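Local coordinates for putative carbohydrate metabolism domain-containing protein (Bacteroides vulgatus, PDB 3S30) that is of unknown function but probably acts on or binds carbohydrate, as a putative glycoside hydrolase with a galactose-binding-like fold, at residues Phe141-Ser146 with Phe195-Ala200; Gly230-Phe233 with Glu238-Asn241; Asn269-Glu274 with Ala279-Asp284. All coordinates share one frame; numbering follows the deposited sequence.

Contact 1 (Phe141-Ser146 with Phe195-Ala200); sequences FALTGS and FDIGSA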
loop_
_atom_site.group_PDB
_atom_site.type_symbol
_atom_site.label_atom_id
_atom_site.label_comp_id
_atom_site.label_asym_id
_atom_site.label_seq_id
_atom_site.Cartn_x
_atom_site.Cartn_y
_atom_site.Cartn_z
ATOM N N PHE A 141 10.676 1.913 8.937
ATOM C CA PHE A 141 11.799 2.708 8.457
ATOM C C PHE A 141 12.408 3.524 9.609
ATOM O O PHE A 141 13.630 3.716 9.680
ATOM C CB PHE A 141 11.363 3.622 7.298
ATOM C CG PHE A 141 12.512 4.286 6.589
ATOM C CD1 PHE A 141 13.275 3.586 5.678
ATOM C CD2 PHE A 141 12.825 5.606 6.833
ATOM C CE1 PHE A 141 14.330 4.201 5.023
ATOM C CE2 PHE A 141 13.880 6.220 6.187
ATOM C CZ PHE A 141 14.633 5.518 5.280
ATOM N N ALA A 142 11.543 3.971 10.517
ATOM C CA ALA A 142 11.957 4.660 11.740
ATOM C C ALA A 142 12.957 3.868 12.622
ATOM O O ALA A 142 13.746 4.470 13.360
ATOM C CB ALA A 142 10.717 5.051 12.550
ATOM N N LEU A 143 12.919 2.535 12.553
ATOM C CA LEU A 143 13.879 1.687 13.295
ATOM C C LEU A 143 15.303 1.702 12.738
ATOM O O LEU A 143 16.239 1.436 13.486
ATOM C CB LEU A 143 13.416 0.228 13.330
ATOM C CG LEU A 143 12.102 -0.125 14.044
ATOM C CD1 LEU A 143 11.856 -1.637 13.927
ATOM C CD2 LEU A 143 12.080 0.296 15.507
ATOM N N THR A 144 15.462 2.006 11.443
ATOM C CA THR A 144 16.744 1.855 10.743
ATOM C C THR A 144 17.683 3.043 10.913
ATOM O O THR A 144 18.841 2.968 10.501
ATOM C CB THR A 144 16.574 1.605 9.188
ATOM O OG1 THR A 144 16.135 2.808 8.513
ATOM C CG2 THR A 144 15.596 0.461 8.907
ATOM N N GLY A 145 17.194 4.137 11.490
ATOM C CA GLY A 145 18.025 5.313 11.697
ATOM C C GLY A 145 17.366 6.364 12.569
ATOM O O GLY A 145 16.225 6.202 12.982
ATOM N N SER A 146 18.099 7.439 12.849
ATOM C CA SER A 146 17.566 8.592 13.577
ATOM C C SER A 146 17.781 9.885 12.787
ATOM O O SER A 146 18.574 9.921 11.848
ATOM C CB SER A 146 18.209 8.694 14.960
ATOM O OG SER A 146 17.815 7.592 15.758
ATOM N N PHE A 195 0.262 -1.798 10.320
ATOM C CA PHE A 195 1.661 -2.199 10.320
ATOM C C PHE A 195 2.099 -2.659 11.705
ATOM O O PHE A 195 2.170 -1.865 12.643
ATOM C CB PHE A 195 2.570 -1.052 9.850
ATOM C CG PHE A 195 4.005 -1.483 9.562
ATOM C CD1 PHE A 195 4.342 -2.087 8.343
ATOM C CD2 PHE A 195 5.014 -1.281 10.504
ATOM C CE1 PHE A 195 5.666 -2.483 8.072
ATOM C CE2 PHE A 195 6.350 -1.671 10.238
ATOM C CZ PHE A 195 6.666 -2.275 9.026
ATOM N N ASP A 196 2.414 -3.944 11.816
ATOM C CA ASP A 196 2.875 -4.531 13.062
ATOM C C ASP A 196 4.402 -4.362 13.215
ATOM O O ASP A 196 5.190 -5.089 12.591
ATOM C CB ASP A 196 2.468 -6.006 13.084
ATOM C CG ASP A 196 2.732 -6.671 14.414
ATOM O OD1 ASP A 196 3.039 -5.959 15.400
ATOM O OD2 ASP A 196 2.625 -7.917 14.469
ATOM N N ILE A 197 4.811 -3.397 14.045
ATOM C CA ILE A 197 6.232 -3.082 14.245
ATOM C C ILE A 197 7.010 -4.226 14.918
ATOM O O ILE A 197 8.218 -4.341 14.743
ATOM C CB ILE A 197 6.426 -1.755 15.066
ATOM C CG1 ILE A 197 7.876 -1.243 14.959
ATOM C CG2 ILE A 197 6.007 -1.937 16.546
ATOM C CD1 ILE A 197 8.327 -0.910 13.538
ATOM N N GLY A 198 6.323 -5.069 15.686
ATOM C CA GLY A 198 6.938 -6.294 16.206
ATOM C C GLY A 198 7.457 -7.252 15.135
ATOM O O GLY A 198 8.310 -8.079 15.422
ATOM N N SER A 199 6.944 -7.138 13.906
ATOM C CA SER A 199 7.380 -7.968 12.775
ATOM C C SER A 199 8.250 -7.265 11.708
ATOM O O SER A 199 8.774 -7.930 10.824
ATOM C CB SER A 199 6.154 -8.577 12.091
ATOM O OG SER A 199 5.472 -9.438 12.989
ATOM N N ALA A 200 8.431 -5.950 11.799
ATOM C CA ALA A 200 9.118 -5.204 10.739
ATOM C C ALA A 200 10.524 -5.724 10.382
ATOM O O ALA A 200 10.938 -5.640 9.224
ATOM C CB ALA A 200 9.175 -3.727 11.079
#
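Two connecting segments of a beta-rich domain are joined where Leu143, in the chain leaving helix 138-142, meets Ile197 and Ala200 in the loop between strand 193-195 and helix 204-207. The meeting is purely apolar, and no hydrogen bond crosses it. Leu143 and Ile197 reach toward each other tip to tip, with Leu143 CD1 3.6 Å from Ile197 CD1. That Ile197 methyl also lies 3.9 Å from Leu143 CG, while the Ala200 CB methyl stands more loosely, 4.4 Å from Leu143 CD1. The leucine owes its reach to an extended end: CD1 is anti to CA (chi2 179°), which carries this methyl outward. Ile197 sends CG1 anti to its own nitrogen (chi1 -165°), and its CD1 then lies in the plane of the Phe195 ring, at the edge. Leucine and isoleucine suit the place because each carries an apolar methyl far enough from the backbone for the two ends to meet, and alanine adds a short methyl behind them.

The domain belongs to the galactose-binding-like group, whose fold is a beta sandwich with loops running between its strands. Tyr114, on strand 108-114 of a separate small antiparallel sheet, touches both Leu143 and Ile197, and Met201 adds to the cover on Leu143.

Each segment is also shaped from within. Thr144 folds back on the preceding turn, where Phe141 O receives two donors from this one residue: Thr144 N at 3.1 Å and Thr144 OG1 at 2.9 Å. The hydroxyl lies in the carbonyl plane on a lone pair, with a C=O...donor angle of 141°, and it also sits above one face of the Phe141 ring, toward its rim. In the facing loop, Ser199 N donates to Asp196 O over 3.0 Å, closing a turn that carries Ile197.

Contact 2 (Gly230-Phe233 with Glu238-Asn241); sequences GPEF and ESTN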
loop_
_atom_site.group_PDB
_atom_site.type_symbol
_atom_site.label_atom_id
_atom_site.label_comp_id
_atom_site.label_asym_id
_atom_site.label_seq_id
_atom_site.Cartn_x
_atom_site.Cartn_y
_atom_site.Cartn_z
ATOM N N GLY A 230 14.176 4.003 -10.041
ATOM C CA GLY A 230 15.481 4.467 -9.580
ATOM C C GLY A 230 16.627 3.908 -10.431
ATOM O O GLY A 230 16.446 2.923 -11.165
ATOM N N PRO A 231 17.815 4.539 -10.340
ATOM C CA PRO A 231 18.931 4.216 -11.228
ATOM C C PRO A 231 19.676 2.930 -10.859
ATOM O O PRO A 231 20.345 2.345 -11.712
ATOM C CB PRO A 231 19.850 5.437 -11.099
ATOM C CG PRO A 231 19.573 5.992 -9.717
ATOM C CD PRO A 231 18.148 5.617 -9.381
ATOM N N GLU A 232 19.571 2.501 -9.602
ATOM C CA GLU A 232 20.248 1.298 -9.148
ATOM C C GLU A 232 19.273 0.360 -8.439
ATOM O O GLU A 232 18.688 0.720 -7.416
ATOM C CB GLU A 232 21.408 1.664 -8.231
ATOM C CG GLU A 232 22.555 2.352 -8.958
ATOM C CD GLU A 232 23.692 2.713 -8.036
ATOM O OE1 GLU A 232 24.286 1.802 -7.420
ATOM O OE2 GLU A 232 24.003 3.916 -7.930
ATOM N N PHE A 233 19.102 -0.834 -9.008
ATOM C CA PHE A 233 18.206 -1.839 -8.460
ATOM C C PHE A 233 18.973 -2.720 -7.465
ATOM O O PHE A 233 19.969 -3.330 -7.823
ATOM C CB PHE A 233 17.621 -2.681 -9.610
ATOM C CG PHE A 233 16.446 -3.538 -9.215
ATOM C CD1 PHE A 233 16.639 -4.784 -8.641
ATOM C CD2 PHE A 233 15.148 -3.100 -9.427
ATOM C CE1 PHE A 233 15.553 -5.584 -8.271
ATOM C CE2 PHE A 233 14.060 -3.888 -9.060
ATOM C CZ PHE A 233 14.270 -5.143 -8.477
ATOM N N GLU A 238 23.874 -7.037 -4.666
ATOM C CA GLU A 238 24.289 -6.367 -5.891
ATOM C C GLU A 238 23.416 -5.170 -6.258
ATOM O O GLU A 238 22.229 -5.109 -5.922
ATOM C CB GLU A 238 24.281 -7.370 -7.046
ATOM C CG GLU A 238 25.192 -8.566 -6.819
ATOM C CD GLU A 238 25.351 -9.419 -8.057
ATOM O OE1 GLU A 238 24.438 -9.396 -8.919
ATOM O OE2 GLU A 238 26.391 -10.102 -8.171
ATOM N N SER A 239 24.031 -4.230 -6.969
ATOM C CA SER A 239 23.358 -3.042 -7.488
ATOM C C SER A 239 23.423 -3.047 -9.016
ATOM O O SER A 239 24.511 -2.931 -9.576
ATOM C CB SER A 239 24.048 -1.800 -6.923
ATOM O OG SER A 239 23.718 -0.642 -7.659
ATOM N N THR A 240 22.270 -3.175 -9.678
ATOM C CA THR A 240 22.193 -3.352 -11.144
ATOM C C THR A 240 21.343 -2.292 -11.851
ATOM O O THR A 240 20.687 -1.489 -11.203
ATOM C CB THR A 240 21.589 -4.719 -11.511
ATOM O OG1 THR A 240 20.191 -4.722 -11.196
ATOM C CG2 THR A 240 22.296 -5.868 -10.750
ATOM N N ASN A 241 21.361 -2.305 -13.189
ATOM C CA ASN A 241 20.480 -1.424 -13.986
ATOM C C ASN A 241 19.158 -2.092 -14.376
ATOM O O ASN A 241 18.509 -1.677 -15.331
ATOM C CB ASN A 241 21.183 -0.886 -15.243
ATOM C CG ASN A 241 21.372 -1.951 -16.322
ATOM O OD1 ASN A 241 21.509 -3.120 -16.014
ATOM N ND2 ASN A 241 21.394 -1.536 -17.589
#
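Phe233 and Thr240 face each other as an antiparallel hydrogen-bonded pair, and with Ser239 they hold most of the surface buried here. Both backbone bonds of the pair are nearly straight. Phe233 N donates to Thr240 O over 2.8 Å at 173°, and Thr240 N returns the bond to Phe233 O over 3.0 Å at 167°. Two CA-H...O contacts flank them: Ser239 CA lies 3.4 Å from Phe233 O, and Glu232 CA 3.5 Å from Thr240 O. The two carbonyl oxygens thus each receive a C-H as well as an N-H.

The side chains of Phe233 and Thr240 leave the same face. Their pairing brings Phe233 CB within 3.6 Å of Thr240 OG1, the closest approach of the two side chains. Beyond CB, the phenylalanine sets CG anti to its backbone N (chi1 -167°), which carries the ring away toward Arg242, Asp244 and Gln333. An aromatic side chain suits this position, since it covers neighbouring loops from an otherwise exposed arm. The threonine hydroxyl looks elsewhere for its polar partners, hydrogen-bonding with Glu235 OE2 and with Arg242 N.

Glu232, just before strand 233-235, and Ser239 meet beside the Phe233-Thr240 pair. Ser239 OG donates to Glu232 OE1 in a short bond of 2.5 Å, taken up by the anti lone pair of that oxygen. The carboxylate gets there on a chain extended beyond CG, which passes alongside the serine: Glu232 CB is only 3.3 Å from Ser239 OG. Small and charged polar groups are at home on this solvent-facing side.

Strands 233-235 and 238-240 are linked by just two residues and pair only with each other within the chain, so the arrangement is that of a tight two-stranded beta hairpin projecting from the domain.

Contact 3 (Asn269-Glu274 with Ala279-Asp284); sequences NNYEHE and AAVITD
Tyr271 lies against Val281, which places a methyl over the middle of the aromatic ring. Tyr271 CG stands anti to the carbonyl carbon, beside the backbone N (chi1 -52°), laying the ring along Val281. Val281 CG2 is 3.8 Å from the ring centroid and only 7° off the ring normal, a well-centred CH-pi contact. The second methyl serves the far end of the tyrosine, with Val281 CG1 3.9 Å from Tyr271 OH. With CG1 anti to its backbone N (chi1 -175°), the valine turns both branches to the tyrosine. Nearer the backbone, Tyr271 CB meets Ala279 CB at 4.4 Å; a small residue fits beneath the root of the larger one.

The ring is also fixed from outside: Tyr271 OH hydrogen-bonds with Asn247 ND2, and Tyr249 packs against it edge to face. Replacing Tyr271 by an alanine would probably uncover the Val281 methyls and leave Asn247 ND2 without its hydroxyl partner.

Asn270 and Tyr271 both have positive phi, a conformation asparagine adopts readily and tyrosine less often, and Glu272 N donates to Asn269 O over 2.9 Å. This is a type I' beta turn, whose tyrosine covers strand 276-281 of a galactose-binding-like beta sandwich, beside its partner strand 247-254.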
loop_
_atom_site.group_PDB
_atom_site.type_symbol
_atom_site.label_atom_id
_atom_site.label_comp_id
_atom_site.label_asym_id
_atom_site.label_seq_id
_atom_site.Cartn_x
_atom_site.Cartn_y
_atom_site.Cartn_z
ATOM N N ASN A 269 1.753 -15.020 -3.743
ATOM C CA ASN A 269 1.024 -16.246 -4.008
ATOM C C ASN A 269 -0.071 -16.091 -5.049
ATOM O O ASN A 269 -1.166 -16.626 -4.889
ATOM C CB ASN A 269 0.426 -16.755 -2.697
ATOM C CG ASN A 269 1.286 -17.778 -2.042
ATOM O OD1 ASN A 269 1.794 -17.568 -0.938
ATOM N ND2 ASN A 269 1.483 -18.894 -2.725
ATOM N N ASN A 270 0.230 -15.358 -6.118
ATOM C CA ASN A 270 -0.719 -15.130 -7.208
ATOM C C ASN A 270 -2.061 -14.531 -6.725
ATOM O O ASN A 270 -3.082 -14.682 -7.383
ATOM C CB ASN A 270 -0.934 -16.456 -7.975
ATOM C CG ASN A 270 -1.593 -16.260 -9.344
ATOM O OD1 ASN A 270 -1.078 -15.545 -10.201
ATOM N ND2 ASN A 270 -2.737 -16.903 -9.545
ATOM N N TYR A 271 -2.054 -13.850 -5.577
ATOM C CA TYR A 271 -3.285 -13.313 -4.956
ATOM C C TYR A 271 -4.303 -14.415 -4.564
ATOM O O TYR A 271 -5.514 -14.179 -4.556
ATOM C CB TYR A 271 -3.903 -12.203 -5.853
ATOM C CG TYR A 271 -2.866 -11.151 -6.212
ATOM C CD1 TYR A 271 -2.641 -10.062 -5.380
ATOM C CD2 TYR A 271 -2.062 -11.289 -7.342
ATOM C CE1 TYR A 271 -1.663 -9.117 -5.677
ATOM C CE2 TYR A 271 -1.075 -10.359 -7.644
ATOM C CZ TYR A 271 -0.880 -9.272 -6.804
ATOM O OH TYR A 271 0.094 -8.345 -7.095
ATOM N N GLU A 272 -3.782 -15.607 -4.227
ATOM C CA GLU A 272 -4.597 -16.766 -3.808
ATOM C C GLU A 272 -4.664 -16.900 -2.286
ATOM O O GLU A 272 -3.648 -16.782 -1.589
ATOM C CB GLU A 272 -4.046 -18.091 -4.361
ATOM C CG GLU A 272 -4.026 -18.214 -5.876
ATOM C CD GLU A 272 -5.408 -18.236 -6.512
ATOM O OE1 GLU A 272 -6.407 -18.435 -5.791
ATOM O OE2 GLU A 272 -5.487 -18.044 -7.745
ATOM N N HIS A 273 -5.870 -17.166 -1.791
ATOM C CA HIS A 273 -6.117 -17.417 -0.370
ATOM C C HIS A 273 -7.521 -17.983 -0.265
ATOM O O HIS A 273 -8.376 -17.669 -1.082
ATOM C CB HIS A 273 -5.997 -16.129 0.462
ATOM C CG HIS A 273 -5.735 -16.372 1.915
ATOM N ND1 HIS A 273 -6.735 -16.694 2.809
ATOM C CD2 HIS A 273 -4.585 -16.364 2.626
ATOM C CE1 HIS A 273 -6.210 -16.870 4.009
ATOM N NE2 HIS A 273 -4.907 -16.676 3.925
ATOM N N GLU A 274 -7.769 -18.817 0.732
ATOM C CA GLU A 274 -9.071 -19.489 0.847
ATOM C C GLU A 274 -10.202 -18.506 1.214
ATOM O O GLU A 274 -11.367 -18.778 0.956
ATOM C CB GLU A 274 -8.974 -20.646 1.848
ATOM C CG GLU A 274 -9.940 -21.811 1.584
ATOM C CD GLU A 274 -9.432 -23.156 2.124
ATOM O OE1 GLU A 274 -8.338 -23.192 2.735
ATOM O OE2 GLU A 274 -10.131 -24.183 1.925
ATOM N N ALA A 279 -10.164 -9.668 -6.514
ATOM C CA ALA A 279 -8.864 -9.012 -6.567
ATOM C C ALA A 279 -8.771 -8.160 -7.830
ATOM O O ALA A 279 -9.212 -8.581 -8.915
ATOM C CB ALA A 279 -7.727 -10.060 -6.552
ATOM N N ALA A 280 -8.183 -6.975 -7.675
ATOM C CA ALA A 280 -7.926 -6.072 -8.789
ATOM C C ALA A 280 -6.430 -5.802 -8.840
ATOM O O ALA A 280 -5.874 -5.279 -7.880
ATOM C CB ALA A 280 -8.707 -4.776 -8.617
ATOM N N VAL A 281 -5.787 -6.158 -9.954
ATOM C CA VAL A 281 -4.333 -6.099 -10.079
ATOM C C VAL A 281 -3.919 -5.341 -11.333
ATOM O O VAL A 281 -4.372 -5.646 -12.432
ATOM C CB VAL A 281 -3.713 -7.539 -10.108
ATOM C CG1 VAL A 281 -2.171 -7.492 -10.122
ATOM C CG2 VAL A 281 -4.207 -8.359 -8.909
ATOM N N ILE A 282 -3.039 -4.355 -11.179
ATOM C CA ILE A 282 -2.564 -3.592 -12.343
ATOM C C ILE A 282 -1.648 -4.444 -13.213
ATOM O O ILE A 282 -0.886 -5.261 -12.712
ATOM C CB ILE A 282 -1.843 -2.300 -11.925
ATOM C CG1 ILE A 282 -1.750 -1.323 -13.105
ATOM C CG2 ILE A 282 -0.467 -2.616 -11.348
ATOM C CD1 ILE A 282 -1.623 0.129 -12.692
ATOM N N THR A 283 -1.738 -4.262 -14.522
ATOM C CA THR A 283 -0.875 -4.983 -15.451
ATOM C C THR A 283 0.056 -4.015 -16.196
ATOM O O THR A 283 1.258 -4.254 -16.260
ATOM C CB THR A 283 -1.709 -5.908 -16.404
ATOM O OG1 THR A 283 -2.653 -5.139 -17.157
ATOM C CG2 THR A 283 -2.482 -6.964 -15.574
ATOM N N ASP A 284 -0.476 -2.907 -16.715
ATOM C CA ASP A 284 0.355 -1.891 -17.367
ATOM C C ASP A 284 1.020 -1.038 -16.294
ATOM O O ASP A 284 0.339 -0.336 -15.528
ATOM C CB ASP A 284 -0.487 -1.022 -18.297
ATOM C CG ASP A 284 0.350 -0.236 -19.289
ATOM O OD1 ASP A 284 1.488 0.150 -18.949
ATOM O OD2 ASP A 284 -0.136 -0.010 -20.428
#

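The three contacts share no segment and do not touch. Contacts 1 and 3 are partly buried and lie on opposite sides of the chain's centre, their own centres 27 Å apart. Contact 2 is a surface feature, about 23 Å from the chain's centre to its own. Chemistry follows place. Contact 1 joins two connecting segments distant in sequence through aliphatic side chains alone, whereas contact 3 brings a turn against a strand of the main fold through an aromatic face. Contact 2, local in sequence and largely solvent-exposed, relies instead on backbone bonds and a serine-carboxylate bond. None includes a ligand of the sodium ion.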